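Local coordinates for protein probable amidase (Thermus thermophilus, PDB 2DC0) that is a probable member of the amidase family, an alpha/beta protein with helices packed around one large mixed beta-sheet, at residues E262-L267 and G426-A431; K255-L260 and V408-V413; L50-E55 and G108-A113. All blocks are in the same frame, centred on the assembly; numbering follows the deposited sequence.

Contacts 1 and 2 are neighbours, with centres about 11 Å apart. Both use helix 251-263. Contact 2 sets the helix against strand 406-413, and contact 1 sets its C-terminal part and the residues that follow against helix 419-430, the next element in the chain after that strand. The two contacts touch where Leu-429 CD1 packs on Val-412 CG2 at 3.7 Å. Contact 3 lies apart, its centre about 38 Å from each of the other two. Contacts 2 and 3 reach the same 11-stranded sheet on opposite sides of the chain's centre. Contact 3 closes along the chain before the others open, while the segments of contacts 1 and 2 alternate.

Contact 1 of 3, residues E262-L267 and G426-A431; sequences EDLPAL and GGWLEA
This is apolar packing between the C-terminal parts of two helical elements, near the edge of the fold. Leu-264 and Leu-267, in the C-terminal part of helix 251-263 and the residues that follow, meet Trp-428 and Leu-429 of helix 419-430. No hydrogen bond joins the two segments. The indole of Trp-428 is approached at its edge. Leu-267 O lies near the ring plane, 3.3 Å from Trp-428 CZ2, a carbonyl oxygen facing an aromatic C-H edge. Leu-267 CB adds an apolar contact with Trp-428 CH2 at 4.0 Å. Trp-428 has CG anti to the backbone N (chi1 -174°), and this sends the six-membered ring across the gap. Leu-264 uses one methyl for two partners. Its CD2 is 4.2 Å from Trp-428 CZ3, also near the ring plane, and 4.2 Å from Leu-429 CD2. The two leucine side chains cross at about a right angle. Arg-432 makes a cation-pi contact with Trp-428. Leu-264 and Leu-429 both rest on Phe-238 of strand 237-240 and on Leu-352 of strand 350-354. Two helices thus lie on one face of the central sheet and touch near their C-terminal parts, a layered alpha/beta arrangement that fits the amidase signature fold.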
loop_
_atom_site.group_PDB
_atom_site.type_symbol
_atom_site.label_atom_id
_atom_site.label_comp_id
_atom_site.label_asym_id
_atom_site.label_seq_id
_atom_site.Cartn_x
_atom_site.Cartn_y
_atom_site.Cartn_z
ATOM N N GLU A 262 -14.768 18.232 21.471
ATOM C CA GLU A 262 -14.810 19.393 22.356
ATOM C C GLU A 262 -14.117 19.130 23.693
ATOM O O GLU A 262 -13.553 20.045 24.286
ATOM C CB GLU A 262 -16.264 19.807 22.616
ATOM C CG GLU A 262 -16.969 20.470 21.435
ATOM C CD GLU A 262 -16.502 21.896 21.196
ATOM O OE1 GLU A 262 -16.577 22.708 22.141
ATOM O OE2 GLU A 262 -16.066 22.206 20.067
ATOM N N ASP A 263 -14.161 17.888 24.168
ATOM C CA ASP A 263 -13.535 17.547 25.444
ATOM C C ASP A 263 -12.048 17.197 25.383
ATOM O O ASP A 263 -11.333 17.385 26.371
ATOM C CB ASP A 263 -14.282 16.392 26.126
ATOM C CG ASP A 263 -15.638 16.811 26.689
ATOM O OD1 ASP A 263 -15.758 17.952 27.181
ATOM O OD2 ASP A 263 -16.574 15.985 26.663
ATOM N N LEU A 264 -11.577 16.689 24.245
ATOM C CA LEU A 264 -10.170 16.294 24.118
ATOM C C LEU A 264 -9.149 17.336 24.570
ATOM O O LEU A 264 -8.163 16.995 25.217
ATOM C CB LEU A 264 -9.871 15.836 22.683
ATOM C CG LEU A 264 -10.434 14.446 22.350
ATOM C CD1 LEU A 264 -10.144 14.089 20.893
ATOM C CD2 LEU A 264 -9.790 13.407 23.281
ATOM N N PRO A 265 -9.370 18.621 24.241
ATOM C CA PRO A 265 -8.412 19.650 24.664
ATOM C C PRO A 265 -8.283 19.697 26.188
ATOM O O PRO A 265 -7.182 19.807 26.721
ATOM C CB PRO A 265 -9.008 20.939 24.086
ATOM C CG PRO A 265 -9.688 20.445 22.835
ATOM C CD PRO A 265 -10.377 19.192 23.327
ATOM N N ALA A 266 -9.407 19.601 26.888
ATOM C CA ALA A 266 -9.376 19.622 28.348
ATOM C C ALA A 266 -8.689 18.366 28.884
ATOM O O ALA A 266 -8.190 18.350 30.010
ATOM C CB ALA A 266 -10.796 19.722 28.909
ATOM N N LEU A 267 -8.660 17.314 28.069
ATOM C CA LEU A 267 -8.025 16.058 28.460
ATOM C C LEU A 267 -6.538 16.074 28.116
ATOM O O LEU A 267 -5.862 15.051 28.191
ATOM C CB LEU A 267 -8.715 14.880 27.768
ATOM C CG LEU A 267 -10.137 14.575 28.253
ATOM C CD1 LEU A 267 -10.787 13.538 27.350
ATOM C CD2 LEU A 267 -10.088 14.073 29.691
ATOM N N GLY A 426 -5.452 3.851 22.169
ATOM C CA GLY A 426 -6.757 3.310 22.504
ATOM C C GLY A 426 -6.914 3.194 24.011
ATOM O O GLY A 426 -7.977 3.488 24.563
ATOM N N GLY A 427 -5.847 2.764 24.681
ATOM C CA GLY A 427 -5.889 2.624 26.124
ATOM C C GLY A 427 -6.040 3.979 26.790
ATOM O O GLY A 427 -6.754 4.125 27.784
ATOM N N TRP A 428 -5.360 4.973 26.232
ATOM C CA TRP A 428 -5.413 6.331 26.754
ATOM C C TRP A 428 -6.842 6.860 26.658
ATOM O O TRP A 428 -7.370 7.449 27.609
ATOM C CB TRP A 428 -4.475 7.231 25.949
ATOM C CG TRP A 428 -4.357 8.619 26.494
ATOM C CD1 TRP A 428 -3.475 9.057 27.446
ATOM C CD2 TRP A 428 -5.140 9.755 26.119
ATOM N NE1 TRP A 428 -3.664 10.400 27.686
ATOM C CE2 TRP A 428 -4.685 10.851 26.891
ATOM C CE3 TRP A 428 -6.196 9.952 25.215
ATOM C CZ2 TRP A 428 -5.237 12.134 26.770
ATOM C CZ3 TRP A 428 -6.745 11.230 25.097
ATOM C CH2 TRP A 428 -6.267 12.301 25.879
ATOM N N LEU A 429 -7.470 6.639 25.506
ATOM C CA LEU A 429 -8.845 7.087 25.279
ATOM C C LEU A 429 -9.841 6.320 26.142
ATOM O O LEU A 429 -10.728 6.915 26.745
ATOM C CB LEU A 429 -9.211 6.926 23.801
ATOM C CG LEU A 429 -8.585 7.932 22.823
ATOM C CD1 LEU A 429 -8.713 7.410 21.392
ATOM C CD2 LEU A 429 -9.306 9.283 22.951
ATOM N N GLU A 430 -9.686 5.000 26.196
ATOM C CA GLU A 430 -10.568 4.138 26.978
ATOM C C GLU A 430 -10.656 4.580 28.442
ATOM O O GLU A 430 -11.732 4.566 29.045
ATOM C CB GLU A 430 -10.068 2.692 26.894
ATOM C CG GLU A 430 -10.876 1.662 27.660
ATOM C CD GLU A 430 -10.212 0.290 27.624
ATOM O OE1 GLU A 430 -9.059 0.190 28.080
ATOM O OE2 GLU A 430 -10.835 -0.674 27.139
ATOM N N ALA A 431 -9.519 4.969 29.008
ATOM C CA ALA A 431 -9.458 5.414 30.392
ATOM C C ALA A 431 -10.123 6.779 30.572
ATOM O O ALA A 431 -10.374 7.202 31.702
ATOM C CB ALA A 431 -7.989 5.484 30.854
#

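Contact 2 of 3, residues K255-L260 and V408-V413; sequences KAFTRL and VGLQVV
Leu-410 is the residue of segment 408-413, on strand 406-413, that meets helix 251-263, through Phe-257 and Leu-260. Along the segment, Val-408 comes first, its backbone hydrogen-bonded to Phe-400 and Ala-401 of the antiparallel neighbour 395-403, and Gly-409 follows, bonded on the other edge to Val-355. Leu-410 then turns its side chain toward the helix. Its CG is anti to the backbone N (chi1 178°), and both methyls reach the helix side chains. CD1 sits at the edge of the Phe-257 ring, near its plane, 3.9 Å from Phe-257 CE1. CD2 meets Leu-260 CD2 at 3.7 Å, the two leucines reaching toward each other tip to tip. Leu-260 CD2 is also 4.1 Å from Leu-410 CD1, so one methyl of the helix touches both ends of the Leu-410 fork. All three residues are buried. The helix belongs to a beta-alpha-beta crossover that links the parallel strands 237-240 and 270-273. Here it reaches past strand 350-354, where Phe-257 rests on Pro-354, to a strand further into the sheet. Further along the segment, Gln-411 is backbone-bonded to Leu-353, Val-412 touches Leu-352 of the same strand, and Val-413 packs on Phe-388 of helix 386-390.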
loop_
_atom_site.group_PDB
_atom_site.type_symbol
_atom_site.label_atom_id
_atom_site.label_comp_id
_atom_site.label_asym_id
_atom_site.label_seq_id
_atom_site.Cartn_x
_atom_site.Cartn_y
_atom_site.Cartn_z
ATOM N N LYS A 255 -23.359 14.480 16.924
ATOM C CA LYS A 255 -23.332 15.224 18.180
ATOM C C LYS A 255 -22.408 14.573 19.205
ATOM O O LYS A 255 -21.643 15.261 19.887
ATOM C CB LYS A 255 -24.754 15.354 18.741
ATOM C CG LYS A 255 -25.650 16.237 17.864
ATOM C CD LYS A 255 -27.136 16.066 18.168
ATOM C CE LYS A 255 -27.495 16.522 19.572
ATOM N NZ LYS A 255 -28.972 16.419 19.779
ATOM N N ALA A 256 -22.469 13.250 19.313
ATOM C CA ALA A 256 -21.606 12.550 20.261
ATOM C C ALA A 256 -20.141 12.731 19.878
ATOM O O ALA A 256 -19.296 12.987 20.732
ATOM C CB ALA A 256 -21.955 11.067 20.299
ATOM N N PHE A 257 -19.840 12.607 18.590
ATOM C CA PHE A 257 -18.468 12.749 18.128
ATOM C C PHE A 257 -17.951 14.164 18.378
ATOM O O PHE A 257 -16.807 14.352 18.820
ATOM C CB PHE A 257 -18.381 12.411 16.642
ATOM C CG PHE A 257 -16.977 12.408 16.099
ATOM C CD1 PHE A 257 -16.000 11.587 16.652
ATOM C CD2 PHE A 257 -16.643 13.200 15.009
ATOM C CE1 PHE A 257 -14.714 11.555 16.125
ATOM C CE2 PHE A 257 -15.361 13.176 14.475
ATOM C CZ PHE A 257 -14.393 12.352 15.033
ATOM N N THR A 258 -18.796 15.157 18.101
ATOM C CA THR A 258 -18.434 16.555 18.308
ATOM C C THR A 258 -18.126 16.816 19.782
ATOM O O THR A 258 -17.192 17.547 20.108
ATOM C CB THR A 258 -19.579 17.495 17.844
ATOM O OG1 THR A 258 -19.755 17.369 16.427
ATOM C CG2 THR A 258 -19.254 18.948 18.173
ATOM N N ARG A 259 -18.915 16.215 20.666
ATOM C CA ARG A 259 -18.716 16.365 22.109
ATOM C C ARG A 259 -17.322 15.873 22.492
ATOM O O ARG A 259 -16.606 16.517 23.267
ATOM C CB ARG A 259 -19.768 15.560 22.876
ATOM C CG ARG A 259 -19.498 15.427 24.373
ATOM C CD ARG A 259 -20.486 14.467 25.028
ATOM N NE ARG A 259 -20.181 14.240 26.435
ATOM C CZ ARG A 259 -20.825 13.373 27.211
ATOM N NH1 ARG A 259 -21.818 12.644 26.716
ATOM N NH2 ARG A 259 -20.477 13.234 28.484
ATOM N N LEU A 260 -16.947 14.717 21.951
ATOM C CA LEU A 260 -15.634 14.149 22.220
ATOM C C LEU A 260 -14.554 15.113 21.749
ATOM O O LEU A 260 -13.578 15.366 22.456
ATOM C CB LEU A 260 -15.468 12.811 21.489
ATOM C CG LEU A 260 -14.061 12.201 21.554
ATOM C CD1 LEU A 260 -13.700 11.920 23.007
ATOM C CD2 LEU A 260 -14.011 10.917 20.734
ATOM N N VAL A 408 -22.196 2.908 20.561
ATOM C CA VAL A 408 -21.678 3.557 19.364
ATOM C C VAL A 408 -20.163 3.514 19.507
ATOM O O VAL A 408 -19.625 3.991 20.504
ATOM C CB VAL A 408 -22.095 5.031 19.263
ATOM C CG1 VAL A 408 -21.513 5.632 17.979
ATOM C CG2 VAL A 408 -23.607 5.156 19.263
ATOM N N GLY A 409 -19.475 2.947 18.523
ATOM C CA GLY A 409 -18.030 2.850 18.617
ATOM C C GLY A 409 -17.210 3.935 17.949
ATOM O O GLY A 409 -17.700 4.673 17.088
ATOM N N LEU A 410 -15.945 4.024 18.356
ATOM C CA LEU A 410 -15.002 5.005 17.824
ATOM C C LEU A 410 -13.828 4.297 17.165
ATOM O O LEU A 410 -13.339 3.283 17.669
ATOM C CB LEU A 410 -14.463 5.894 18.951
ATOM C CG LEU A 410 -13.418 6.948 18.575
ATOM C CD1 LEU A 410 -14.092 8.084 17.793
ATOM C CD2 LEU A 410 -12.767 7.516 19.842
ATOM N N GLN A 411 -13.377 4.829 16.037
ATOM C CA GLN A 411 -12.237 4.255 15.337
ATOM C C GLN A 411 -10.985 5.073 15.604
ATOM O O GLN A 411 -11.022 6.299 15.578
ATOM C CB GLN A 411 -12.471 4.229 13.826
ATOM C CG GLN A 411 -13.419 3.159 13.337
ATOM C CD GLN A 411 -13.458 3.106 11.819
ATOM O OE1 GLN A 411 -14.048 3.973 11.174
ATOM N NE2 GLN A 411 -12.810 2.102 11.244
ATOM N N VAL A 412 -9.888 4.371 15.876
ATOM C CA VAL A 412 -8.590 4.983 16.102
ATOM C C VAL A 412 -7.743 4.377 14.987
ATOM O O VAL A 412 -7.482 3.176 14.994
ATOM C CB VAL A 412 -7.994 4.588 17.474
ATOM C CG1 VAL A 412 -6.649 5.289 17.675
ATOM C CG2 VAL A 412 -8.966 4.969 18.605
ATOM N N VAL A 413 -7.339 5.206 14.029
ATOM C CA VAL A 413 -6.567 4.762 12.865
ATOM C C VAL A 413 -5.103 5.185 12.897
ATOM O O VAL A 413 -4.804 6.372 13.018
ATOM C CB VAL A 413 -7.187 5.332 11.566
ATOM C CG1 VAL A 413 -6.470 4.773 10.346
ATOM C CG2 VAL A 413 -8.680 5.016 11.516
#

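Contact 3 of 3, residues L50-E55 and G108-A113; sequences LALTEE and GALLFA
Leu-52 of helix 42-57 packs on the carbonyl of Gly-108 and on CB of Leu-110. Its CD1 does most of the touching, 3.8 Å from Gly-108 O and 4.0 Å from Leu-110 CB. CD2 lies farther off, 4.2 Å from the same Gly-108 O. No hydrogen bond crosses between the segments. Leu-52 has CG anti to its carbonyl carbon (chi1 -68°), which carries the methyl fork out toward Gly-108 and Leu-110. The Leu-110 side chain crosses it obliquely and packs on Glu-48 and Ala-49, earlier in the same helix. Gly-108 ends helix 99-106 in a Schellman motif. Its positive phi (99°) turns the chain out of the helix and into strand 110-115. Gly-108 is backbone-bonded to Gly-67, and Leu-110 to Leu-68 and Leu-70, which joins the start of the strand to strand 69-73 and the residues before it, while Leu-52 also touches His-66 and Arg-62, the salt-bridge partner of Glu-55. Helix 42-57 lies against strand 110-115 beside helix 17-30, with Phe-112 packed on Ala-45 of the one and on Leu-21 and Ala-24 of the other, and the strand itself runs between strands 37-40 and 69-73 of the central sheet.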
loop_
_atom_site.group_PDB
_atom_site.type_symbol
_atom_site.label_atom_id
_atom_site.label_comp_id
_atom_site.label_asym_id
_atom_site.label_seq_id
_atom_site.Cartn_x
_atom_site.Cartn_y
_atom_site.Cartn_z
ATOM N N LEU A 50 -11.299 -29.881 32.243
ATOM C CA LEU A 50 -10.809 -30.710 33.345
ATOM C C LEU A 50 -9.298 -30.903 33.249
ATOM O O LEU A 50 -8.579 -30.773 34.244
ATOM C CB LEU A 50 -11.504 -32.076 33.331
ATOM C CG LEU A 50 -13.010 -32.076 33.628
ATOM C CD1 LEU A 50 -13.579 -33.479 33.420
ATOM C CD2 LEU A 50 -13.251 -31.611 35.059
ATOM N N ALA A 51 -8.826 -31.211 32.045
ATOM C CA ALA A 51 -7.405 -31.414 31.803
ATOM C C ALA A 51 -6.602 -30.160 32.131
ATOM O O ALA A 51 -5.553 -30.232 32.776
ATOM C CB ALA A 51 -7.176 -31.816 30.343
ATOM N N LEU A 52 -7.090 -29.007 31.682
ATOM C CA LEU A 52 -6.400 -27.748 31.937
ATOM C C LEU A 52 -6.409 -27.395 33.416
ATOM O O LEU A 52 -5.460 -26.800 33.919
ATOM C CB LEU A 52 -7.043 -26.614 31.130
ATOM C CG LEU A 52 -6.861 -26.711 29.610
ATOM C CD1 LEU A 52 -7.662 -25.613 28.922
ATOM C CD2 LEU A 52 -5.382 -26.613 29.257
ATOM N N THR A 53 -7.483 -27.763 34.107
ATOM C CA THR A 53 -7.606 -27.481 35.531
ATOM C C THR A 53 -6.563 -28.272 36.319
ATOM O O THR A 53 -5.854 -27.721 37.166
ATOM C CB THR A 53 -9.012 -27.845 36.043
ATOM O OG1 THR A 53 -9.985 -27.024 35.386
ATOM C CG2 THR A 53 -9.109 -27.631 37.552
ATOM N N GLU A 54 -6.467 -29.566 36.035
ATOM C CA GLU A 54 -5.512 -30.422 36.724
ATOM C C GLU A 54 -4.073 -30.002 36.419
ATOM O O GLU A 54 -3.226 -29.981 37.313
ATOM C CB GLU A 54 -5.741 -31.884 36.325
ATOM C CG GLU A 54 -4.975 -32.896 37.163
ATOM C CD GLU A 54 -5.115 -32.646 38.655
ATOM O OE1 GLU A 54 -6.237 -32.342 39.116
ATOM O OE2 GLU A 54 -4.102 -32.764 39.372
ATOM N N GLU A 55 -3.794 -29.663 35.163
ATOM C CA GLU A 55 -2.451 -29.234 34.779
ATOM C C GLU A 55 -2.033 -28.008 35.585
ATOM O O GLU A 55 -0.916 -27.939 36.095
ATOM C CB GLU A 55 -2.393 -28.920 33.279
ATOM C CG GLU A 55 -2.169 -30.146 32.404
ATOM C CD GLU A 55 -2.288 -29.857 30.916
ATOM O OE1 GLU A 55 -2.010 -28.713 30.495
ATOM O OE2 GLU A 55 -2.651 -30.783 30.156
ATOM N N GLY A 108 -2.563 -22.306 25.160
ATOM C CA GLY A 108 -3.300 -22.914 26.255
ATOM C C GLY A 108 -4.760 -22.520 26.370
ATOM O O GLY A 108 -5.450 -22.929 27.310
ATOM N N ALA A 109 -5.240 -21.734 25.414
ATOM C CA ALA A 109 -6.620 -21.280 25.441
ATOM C C ALA A 109 -7.612 -22.423 25.303
ATOM O O ALA A 109 -7.343 -23.429 24.647
ATOM C CB ALA A 109 -6.857 -20.259 24.331
ATOM N N LEU A 110 -8.765 -22.265 25.939
ATOM C CA LEU A 110 -9.815 -23.265 25.853
ATOM C C LEU A 110 -10.817 -22.773 24.819
ATOM O O LEU A 110 -11.671 -21.935 25.117
ATOM C CB LEU A 110 -10.493 -23.443 27.213
ATOM C CG LEU A 110 -11.730 -24.344 27.234
ATOM C CD1 LEU A 110 -11.403 -25.703 26.650
ATOM C CD2 LEU A 110 -12.229 -24.480 28.668
ATOM N N LEU A 111 -10.691 -23.276 23.596
ATOM C CA LEU A 111 -11.590 -22.896 22.507
ATOM C C LEU A 111 -12.798 -23.815 22.617
ATOM O O LEU A 111 -12.716 -24.993 22.268
ATOM C CB LEU A 111 -10.883 -23.091 21.162
ATOM C CG LEU A 111 -9.494 -22.440 21.065
ATOM C CD1 LEU A 111 -8.823 -22.822 19.755
ATOM C CD2 LEU A 111 -9.628 -20.931 21.177
ATOM N N PHE A 112 -13.921 -23.281 23.090
ATOM C CA PHE A 112 -15.104 -24.108 23.293
ATOM C C PHE A 112 -16.261 -23.968 22.310
ATOM O O PHE A 112 -17.241 -24.708 22.407
ATOM C CB PHE A 112 -15.642 -23.888 24.709
ATOM C CG PHE A 112 -16.212 -22.516 24.932
ATOM C CD1 PHE A 112 -17.590 -22.310 24.926
ATOM C CD2 PHE A 112 -15.373 -21.424 25.112
ATOM C CE1 PHE A 112 -18.118 -21.034 25.094
ATOM C CE2 PHE A 112 -15.891 -20.142 25.281
ATOM C CZ PHE A 112 -17.263 -19.949 25.272
ATOM N N ALA A 113 -16.178 -23.038 21.370
ATOM C CA ALA A 113 -17.282 -22.888 20.437
ATOM C C ALA A 113 -16.981 -22.050 19.213
ATOM O O ALA A 113 -16.077 -21.216 19.219
ATOM C CB ALA A 113 -18.498 -22.309 21.169
#